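Local coordinates for cell wall surface anchor family protein (Streptococcus agalactiae serogroup V, PDB 3TW0) that serves as the adhesive tip pilin of a Group B Streptococcus pilus and probably helps attach the bacterium to host tissue through a metal-binding von Willebrand factor A domain, at residues 127-130 with 136-139; 70-75 with 219-224; 35-40 with 323-328. The protein carries 2 engineered substitutions. One frame throughout, in Å; residues are numbered along the deposited sequence.

Interaction 1: 127-130 with 136-139; sequences EAEH and TLYQ
In the vWFA fold of this tip pilin, Glu129 and Tyr138 meet where the long loop between helix 114-122 and helix 145-159 doubles back on itself, near the metal-ion-dependent adhesion site, with the side chain of Tyr138 about 8 Å from that of Ser22. No hydrogen bond crosses between 127-130 and 136-139; the contact between them is van der Waals packing. The CB of Glu129 rests against the backbone of Tyr138, 3.8 Å from its CA. Glu129 then bends (chi1 and chi2 both -57°) and runs obliquely over Leu137, its CG 3.7 Å from Leu137 O and its OE2 3.7 Å from Leu137 CB. The carboxylate lies along Leu137 but finds its polar partner outside the segments, OE2 being hydrogen-bonded to His103 NE2; that bond fixes the end of the chain while its methylenes pack. The Tyr138 ring is carried toward His130, its CG anti to the backbone N (chi1 -177°), which brings CD1 to 3.6 Å from His130 C. The approach is to backbone and not to the imidazole, and His130 C sits obliquely to the ring. Glu129 O lies near the ring plane at one edge, and Gln139 NE2 is also in plane at the edge. Two residues before Glu129, Glu127 turns OE2 back to accept from Ala128 N at 3.0 Å, on the anti side of the carboxylate. Ala128 O is held by Asn24 ND2 and Tyr138 O by Asn21 ND2, so both arms fasten to the segment that follows Asp18. Asp18, Ser20 and Ser22 form the DxSxS sequence, and Thr143 joins the two serines at the bound magnesium: the contact lies just outside the metal ligands and, through the asparagines, probably helps hold the loop that carries the MIDAS, the metal site characteristic of vWFA domains.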
loop_
_atom_site.group_PDB
_atom_site.type_symbol
_atom_site.label_atom_id
_atom_site.label_comp_id
_atom_site.label_asym_id
_atom_site.label_seq_id
_atom_site.Cartn_x
_atom_site.Cartn_y
_atom_site.Cartn_z
ATOM N N GLU A 127 14.955 -6.361 -7.695
ATOM C CA GLU A 127 14.717 -5.094 -8.376
ATOM C C GLU A 127 13.220 -4.855 -8.401
ATOM O O GLU A 127 12.451 -5.812 -8.302
ATOM C CB GLU A 127 15.334 -5.124 -9.810
ATOM C CG GLU A 127 15.262 -3.795 -10.604
ATOM C CD GLU A 127 15.956 -2.632 -9.898
ATOM O OE1 GLU A 127 17.180 -2.435 -10.095
ATOM O OE2 GLU A 127 15.285 -1.912 -9.127
ATOM N N ALA A 128 12.828 -3.578 -8.511
ATOM C CA ALA A 128 11.430 -3.138 -8.692
ATOM C C ALA A 128 11.239 -2.449 -10.075
ATOM O O ALA A 128 12.230 -2.172 -10.763
ATOM C CB ALA A 128 11.038 -2.204 -7.551
ATOM N N GLU A 129 9.994 -2.171 -10.483
ATOM C CA GLU A 129 9.724 -1.605 -11.829
ATOM C C GLU A 129 10.264 -0.195 -12.030
ATOM O O GLU A 129 10.404 0.581 -11.073
ATOM C CB GLU A 129 8.236 -1.593 -12.206
ATOM C CG GLU A 129 7.480 -2.928 -12.176
ATOM C CD GLU A 129 8.058 -4.026 -13.046
ATOM O OE1 GLU A 129 8.827 -3.752 -14.012
ATOM O OE2 GLU A 129 7.753 -5.193 -12.729
ATOM N N HIS A 130 10.544 0.109 -13.299
ATOM C CA HIS A 130 11.132 1.377 -13.714
ATOM C C HIS A 130 10.177 2.054 -14.684
ATOM O O HIS A 130 9.616 1.402 -15.562
ATOM C CB HIS A 130 12.496 1.142 -14.396
ATOM C CG HIS A 130 13.294 2.396 -14.612
ATOM N ND1 HIS A 130 14.652 2.464 -14.384
ATOM C CD2 HIS A 130 12.923 3.633 -15.025
ATOM C CE1 HIS A 130 15.085 3.684 -14.650
ATOM N NE2 HIS A 130 14.053 4.420 -15.026
ATOM N N THR A 136 3.655 -1.006 -18.222
ATOM C CA THR A 136 2.395 -1.577 -17.798
ATOM C C THR A 136 2.451 -2.026 -16.325
ATOM O O THR A 136 1.557 -1.697 -15.557
ATOM C CB THR A 136 1.937 -2.682 -18.769
ATOM O OG1 THR A 136 1.733 -2.074 -20.042
ATOM C CG2 THR A 136 0.598 -3.307 -18.338
ATOM N N LEU A 137 3.518 -2.719 -15.940
ATOM C CA LEU A 137 3.625 -3.293 -14.587
ATOM C C LEU A 137 4.064 -2.210 -13.610
ATOM O O LEU A 137 3.849 -2.315 -12.418
ATOM C CB LEU A 137 4.592 -4.479 -14.575
ATOM C CG LEU A 137 4.028 -5.811 -15.097
ATOM C CD1 LEU A 137 5.087 -6.936 -15.002
ATOM C CD2 LEU A 137 2.823 -6.194 -14.286
ATOM N N TYR A 138 4.681 -1.165 -14.147
ATOM C CA TYR A 138 4.972 0.036 -13.391
ATOM C C TYR A 138 3.688 0.618 -12.785
ATOM O O TYR A 138 3.739 1.187 -11.703
ATOM C CB TYR A 138 5.635 1.106 -14.283
ATOM C CG TYR A 138 6.021 2.362 -13.516
ATOM C CD1 TYR A 138 7.203 2.404 -12.772
ATOM C CD2 TYR A 138 5.204 3.493 -13.530
ATOM C CE1 TYR A 138 7.563 3.526 -12.082
ATOM C CE2 TYR A 138 5.558 4.637 -12.834
ATOM C CZ TYR A 138 6.736 4.633 -12.100
ATOM O OH TYR A 138 7.114 5.750 -11.394
ATOM N N GLN A 139 2.565 0.466 -13.485
ATOM C CA GLN A 139 1.243 0.902 -13.003
ATOM C C GLN A 139 0.706 0.149 -11.766
ATOM O O GLN A 139 -0.283 0.589 -11.145
ATOM C CB GLN A 139 0.192 0.751 -14.113
ATOM C CG GLN A 139 0.526 1.463 -15.403
ATOM C CD GLN A 139 0.884 2.910 -15.186
ATOM O OE1 GLN A 139 0.126 3.662 -14.589
ATOM N NE2 GLN A 139 2.039 3.324 -15.707
#

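Interaction 2: 70-75 with 219-224; sequences EATVSK and DDYQIV
Ser74 OG donates to Tyr221 O at 2.7 Å, the direct hydrogen bond that joins a strand to a short, weakly bonded helix far along the sequence. The hydroxyl reaches the carbonyl oxygen at an angle of 126°, tilted 29° from the carbonyl plane. It is set there by a torsion that leaves OG beside the backbone N of Ser74, and it also lies at the edge of the Tyr221 ring, 3.6 Å from Tyr221 CD1. A second, water-mediated link runs alongside: one water donates to Thr72 O at 2.8 Å and accepts from Tyr221 N at 2.9 Å. Both polar backbone atoms of Tyr221 are thus engaged by the strand, one directly and one through solvent.

Between these links stands the aromatic ring. Tyr221 places CG between its backbone N and carbonyl carbon (chi1 79°), the crowded position, and this stands the ring beside Thr72, the two side chains pointing the same way. Thr72 CG2 sits over one face, 3.9 Å from the ring centroid and offset toward the rim, a CH-pi contact. The branch of Thr72 divides its labour, since the methyl meets the ring while OG1 is hydrogen-bonded to Thr99 OG1.

Val73, between the two contacting residues, turns its side chain from the helix and packs on Phe98 and Phe140. Strand 70-78 pairs antiparallel with strand 97-101, whose Thr97 also touches Tyr221, while Asp220 is hydrogen-bonded to Tyr180; helix 220-223 therefore lies against the antiparallel sheet and is tied to a neighbouring loop.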
loop_
_atom_site.group_PDB
_atom_site.type_symbol
_atom_site.label_atom_id
_atom_site.label_comp_id
_atom_site.label_asym_id
_atom_site.label_seq_id
_atom_site.Cartn_x
_atom_site.Cartn_y
_atom_site.Cartn_z
ATOM N N GLU A 70 -3.691 -12.208 -12.379
ATOM C CA GLU A 70 -4.106 -11.008 -13.025
ATOM C C GLU A 70 -4.664 -10.008 -11.992
ATOM O O GLU A 70 -5.427 -10.369 -11.117
ATOM C CB GLU A 70 -5.210 -11.351 -14.013
ATOM C CG GLU A 70 -5.604 -10.192 -14.918
ATOM C CD GLU A 70 -6.632 -10.599 -15.975
ATOM O OE1 GLU A 70 -6.256 -10.747 -17.159
ATOM O OE2 GLU A 70 -7.813 -10.764 -15.608
ATOM N N ALA A 71 -4.309 -8.740 -12.141
ATOM C CA ALA A 71 -4.834 -7.695 -11.280
ATOM C C ALA A 71 -5.199 -6.478 -12.127
ATOM O O ALA A 71 -4.666 -6.314 -13.251
ATOM C CB ALA A 71 -3.780 -7.318 -10.214
ATOM N N THR A 72 -6.059 -5.624 -11.575
ATOM C CA THR A 72 -6.499 -4.372 -12.219
ATOM C C THR A 72 -6.345 -3.198 -11.251
ATOM O O THR A 72 -6.576 -3.340 -10.054
ATOM C CB THR A 72 -7.965 -4.481 -12.689
ATOM O OG1 THR A 72 -8.055 -5.518 -13.675
ATOM C CG2 THR A 72 -8.419 -3.221 -13.321
ATOM N N VAL A 73 -5.917 -2.052 -11.777
ATOM C CA VAL A 73 -5.774 -0.864 -10.977
ATOM C C VAL A 73 -6.396 0.269 -11.767
ATOM O O VAL A 73 -6.538 0.154 -12.995
ATOM C CB VAL A 73 -4.277 -0.547 -10.643
ATOM C CG1 VAL A 73 -3.640 -1.642 -9.754
ATOM C CG2 VAL A 73 -3.448 -0.357 -11.910
ATOM N N SER A 74 -6.765 1.348 -11.082
ATOM C CA SER A 74 -7.207 2.562 -11.757
ATOM C C SER A 74 -6.098 3.586 -11.802
ATOM O O SER A 74 -5.273 3.688 -10.862
ATOM C CB SER A 74 -8.409 3.191 -11.052
ATOM O OG SER A 74 -9.455 2.264 -10.909
ATOM N N LYS A 75 -6.093 4.376 -12.875
ATOM C CA LYS A 75 -5.108 5.442 -13.031
ATOM C C LYS A 75 -5.751 6.693 -13.612
ATOM O O LYS A 75 -6.917 6.693 -13.997
ATOM C CB LYS A 75 -3.977 4.988 -13.948
ATOM C CG LYS A 75 -3.041 3.987 -13.340
ATOM C CD LYS A 75 -2.095 4.630 -12.310
ATOM C CE LYS A 75 -1.413 3.544 -11.458
ATOM N NZ LYS A 75 -0.546 4.132 -10.358
ATOM N N ASP A 219 -13.988 -5.134 -6.158
ATOM C CA ASP A 219 -12.637 -5.189 -6.758
ATOM C C ASP A 219 -11.869 -3.943 -6.358
ATOM O O ASP A 219 -12.421 -2.842 -6.403
ATOM C CB ASP A 219 -12.682 -5.235 -8.284
ATOM C CG ASP A 219 -13.548 -6.370 -8.816
ATOM O OD1 ASP A 219 -13.432 -7.518 -8.342
ATOM O OD2 ASP A 219 -14.346 -6.097 -9.718
ATOM N N ASP A 220 -10.593 -4.126 -6.001
ATOM C CA ASP A 220 -9.739 -3.059 -5.544
ATOM C C ASP A 220 -9.878 -1.788 -6.380
ATOM O O ASP A 220 -10.081 -0.693 -5.829
ATOM C CB ASP A 220 -8.256 -3.504 -5.580
ATOM C CG ASP A 220 -7.846 -4.322 -4.356
ATOM O OD1 ASP A 220 -8.716 -4.688 -3.567
ATOM O OD2 ASP A 220 -6.646 -4.637 -4.227
ATOM N N TYR A 221 -9.793 -1.933 -7.718
ATOM C CA TYR A 221 -9.669 -0.758 -8.600
ATOM C C TYR A 221 -10.887 0.115 -8.506
ATOM O O TYR A 221 -10.835 1.297 -8.859
ATOM C CB TYR A 221 -9.381 -1.139 -10.067
ATOM C CG TYR A 221 -10.580 -1.609 -10.864
ATOM C CD1 TYR A 221 -11.268 -0.745 -11.728
ATOM C CD2 TYR A 221 -10.995 -2.924 -10.785
ATOM C CE1 TYR A 221 -12.370 -1.197 -12.491
ATOM C CE2 TYR A 221 -12.094 -3.390 -11.534
ATOM C CZ TYR A 221 -12.771 -2.526 -12.374
ATOM O OH TYR A 221 -13.829 -3.040 -13.078
ATOM N N GLN A 222 -11.985 -0.414 -7.973
ATOM C CA GLN A 222 -13.129 0.491 -7.791
ATOM C C GLN A 222 -13.393 0.961 -6.381
ATOM O O GLN A 222 -14.286 1.781 -6.194
ATOM C CB GLN A 222 -14.407 -0.123 -8.330
ATOM C CG GLN A 222 -14.819 0.412 -9.720
ATOM C CD GLN A 222 -15.335 -0.711 -10.495
ATOM O OE1 GLN A 222 -15.256 -1.869 -10.038
ATOM N NE2 GLN A 222 -15.849 -0.431 -11.676
ATOM N N ILE A 223 -12.660 0.459 -5.392
ATOM C CA ILE A 223 -12.967 0.839 -3.985
ATOM C C ILE A 223 -11.777 1.422 -3.176
ATOM O O ILE A 223 -11.951 1.975 -2.098
ATOM C CB ILE A 223 -13.567 -0.373 -3.158
ATOM C CG1 ILE A 223 -12.556 -1.517 -3.035
ATOM C CG2 ILE A 223 -14.912 -0.849 -3.736
ATOM C CD1 ILE A 223 -12.915 -2.550 -1.899
ATOM N N VAL A 224 -10.573 1.241 -3.670
ATOM C CA VAL A 224 -9.382 1.583 -2.920
ATOM C C VAL A 224 -9.099 3.084 -2.887
ATOM O O VAL A 224 -9.520 3.830 -3.785
ATOM C CB VAL A 224 -8.228 0.848 -3.579
ATOM C CG1 VAL A 224 -6.996 1.674 -3.599
ATOM C CG2 VAL A 224 -8.035 -0.541 -2.964
HETATM O O HOH W 1 -8.828 -4.477 -8.830
#

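Interaction 3: 35-40 with 323-328; sequences LKAGEA and VGIGVN
The flat group here is the peptide linking Lys36 to Ala37 in helix 33-48, and the terminal methyl of Ile325 sits over one of its faces. Ile325 CD1 lies over the nitrogen end of that peptide, 3.3 Å from both Ala37 N and Ala37 CA, with Lys36 C at 3.6 Å. At the edge of the same peptide, Lys36 O keeps its ordinary helical partner, accepting from Ala40 N, so the methyl covers a face and leaves the helix bond intact. The fit is tight, and the outer torsion of Ile325 is away from a staggered value (chi2 -135°), which may reflect the pressing of CD1 against the helix backbone.

Around that methyl the side chains close in. Ala37 CB lies 3.7 Å from Ile325 CD1, beside the backbone atoms that the methyl touches. The other branch of Ile325 is used as well: CG2 meets Lys36 CE at 4.0 Å, where the lysine chain crosses it on the way to a long, weak ion pair with Asp356. Val171 of the adjacent strand 165-172 touches both Ala37 and Ile325, extending the apolar layer under the helix.

Strand 319-324 ends just before Ile325, and Gly326, with positive phi, turns the chain; Arg33, at the start of the helix, is hydrogen-bonded to Gly326 O. The contact thus packs a helix on the parallel sheet of the vWFA fold at its metal-binding end, with the Ile325 side chain about 5 Å from that of Asp173, which binds magnesium in another structure of this protein, an ion not bound to this chain here. No hydrogen bond or salt bridge crosses between the segments: an apolar methyl packs on a peptide whose carbonyl is used within the helix, and its neighbour on the aliphatic part of Lys36, so the contact depends on van der Waals fit.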
loop_
_atom_site.group_PDB
_atom_site.type_symbol
_atom_site.label_atom_id
_atom_site.label_comp_id
_atom_site.label_asym_id
_atom_site.label_seq_id
_atom_site.Cartn_x
_atom_site.Cartn_y
_atom_site.Cartn_z
ATOM N N LEU A 35 17.356 -4.383 -4.009
ATOM C CA LEU A 35 18.468 -5.336 -3.898
ATOM C C LEU A 35 18.693 -5.646 -2.417
ATOM O O LEU A 35 18.792 -6.815 -2.027
ATOM C CB LEU A 35 19.753 -4.785 -4.545
ATOM C CG LEU A 35 21.126 -5.458 -4.276
ATOM C CD1 LEU A 35 21.224 -6.893 -4.760
ATOM C CD2 LEU A 35 22.272 -4.629 -4.861
ATOM N N LYS A 36 18.747 -4.594 -1.608
ATOM C CA LYS A 36 19.043 -4.729 -0.181
ATOM C C LYS A 36 17.913 -5.415 0.575
ATOM O O LYS A 36 18.159 -6.230 1.472
ATOM C CB LYS A 36 19.426 -3.362 0.411
ATOM C CG LYS A 36 20.817 -2.837 -0.102
ATOM C CD LYS A 36 21.191 -1.410 0.349
ATOM C CE LYS A 36 20.360 -0.942 1.558
ATOM N NZ LYS A 36 21.189 -0.367 2.671
ATOM N N ALA A 37 16.673 -5.094 0.199
ATOM C CA ALA A 37 15.498 -5.759 0.765
ATOM C C ALA A 37 15.497 -7.262 0.427
ATOM O O ALA A 37 15.297 -8.102 1.297
ATOM C CB ALA A 37 14.223 -5.074 0.280
ATOM N N GLY A 38 15.762 -7.600 -0.828
ATOM C CA GLY A 38 15.852 -8.985 -1.233
ATOM C C GLY A 38 16.937 -9.768 -0.506
ATOM O O GLY A 38 16.730 -10.938 -0.133
ATOM N N GLU A 39 18.080 -9.119 -0.272
ATOM C CA GLU A 39 19.179 -9.768 0.462
ATOM C C GLU A 39 18.846 -10.003 1.924
ATOM O O GLU A 39 19.150 -11.055 2.494
ATOM C CB GLU A 39 20.469 -8.974 0.278
ATOM C CG GLU A 39 20.974 -9.130 -1.168
ATOM C CD GLU A 39 22.254 -8.387 -1.443
ATOM O OE1 GLU A 39 22.625 -7.498 -0.637
ATOM O OE2 GLU A 39 22.885 -8.701 -2.464
ATOM N N ALA A 40 18.171 -9.034 2.521
ATOM C CA ALA A 40 17.748 -9.158 3.906
ATOM C C ALA A 40 16.792 -10.339 4.041
ATOM O O ALA A 40 16.946 -11.165 4.948
ATOM C CB ALA A 40 17.081 -7.870 4.360
ATOM N N VAL A 323 11.587 -3.895 9.059
ATOM C CA VAL A 323 12.941 -3.504 8.675
ATOM C C VAL A 323 12.909 -2.425 7.604
ATOM O O VAL A 323 12.409 -2.644 6.497
ATOM C CB VAL A 323 13.796 -4.718 8.281
ATOM C CG1 VAL A 323 15.061 -4.307 7.495
ATOM C CG2 VAL A 323 14.184 -5.460 9.543
ATOM N N GLY A 324 13.425 -1.256 7.969
ATOM C CA GLY A 324 13.437 -0.086 7.097
ATOM C C GLY A 324 14.594 -0.026 6.127
ATOM O O GLY A 324 15.755 -0.149 6.498
ATOM N N ILE A 325 14.294 0.180 4.866
ATOM C CA ILE A 325 15.368 0.227 3.884
ATOM C C ILE A 325 15.452 1.579 3.189
ATOM O O ILE A 325 14.496 2.010 2.554
ATOM C CB ILE A 325 15.228 -0.910 2.849
ATOM C CG1 ILE A 325 15.265 -2.271 3.563
ATOM C CG2 ILE A 325 16.322 -0.788 1.755
ATOM C CD1 ILE A 325 16.114 -3.266 2.907
ATOM N N GLY A 326 16.611 2.221 3.299
ATOM C CA GLY A 326 16.868 3.533 2.692
ATOM C C GLY A 326 15.726 4.517 2.894
ATOM O O GLY A 326 15.119 4.969 1.920
ATOM N N VAL A 327 15.444 4.848 4.153
ATOM C CA VAL A 327 14.182 5.512 4.545
ATOM C C VAL A 327 14.264 7.029 4.369
ATOM O O VAL A 327 15.065 7.698 5.049
ATOM C CB VAL A 327 13.818 5.175 6.039
ATOM C CG1 VAL A 327 12.505 5.861 6.497
ATOM C CG2 VAL A 327 13.732 3.655 6.254
ATOM N N ASN A 328 13.439 7.575 3.473
ATOM C CA ASN A 328 13.370 9.039 3.309
ATOM C C ASN A 328 11.965 9.611 3.116
ATOM O O ASN A 328 11.830 10.814 3.007
ATOM C CB ASN A 328 14.302 9.532 2.175
ATOM C CG ASN A 328 13.741 9.242 0.776
ATOM O OD1 ASN A 328 12.630 8.734 0.635
ATOM N ND2 ASN A 328 14.523 9.538 -0.257
#

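One local and two long-range contacts tie together the chain that carries the vWFA domain. Interaction 3 joins the earliest and latest segments, so that interaction 2 falls between its ends and interaction 1 between those of interaction 2. Centres of interactions 1 and 2 lie about 16 Å apart, and they touch: Gln139 O packs 3.4 Å from Val73 CG2. Interactions 1 and 3 are about 17 Å apart between centres without touching, and 2 and 3, about 27 Å apart, lie on opposite sides of the chain's centre. The loops round the magnesium site, with interaction 1, are thus probably held between the parallel-sheet core of interaction 3 and the antiparallel sheet of interaction 2.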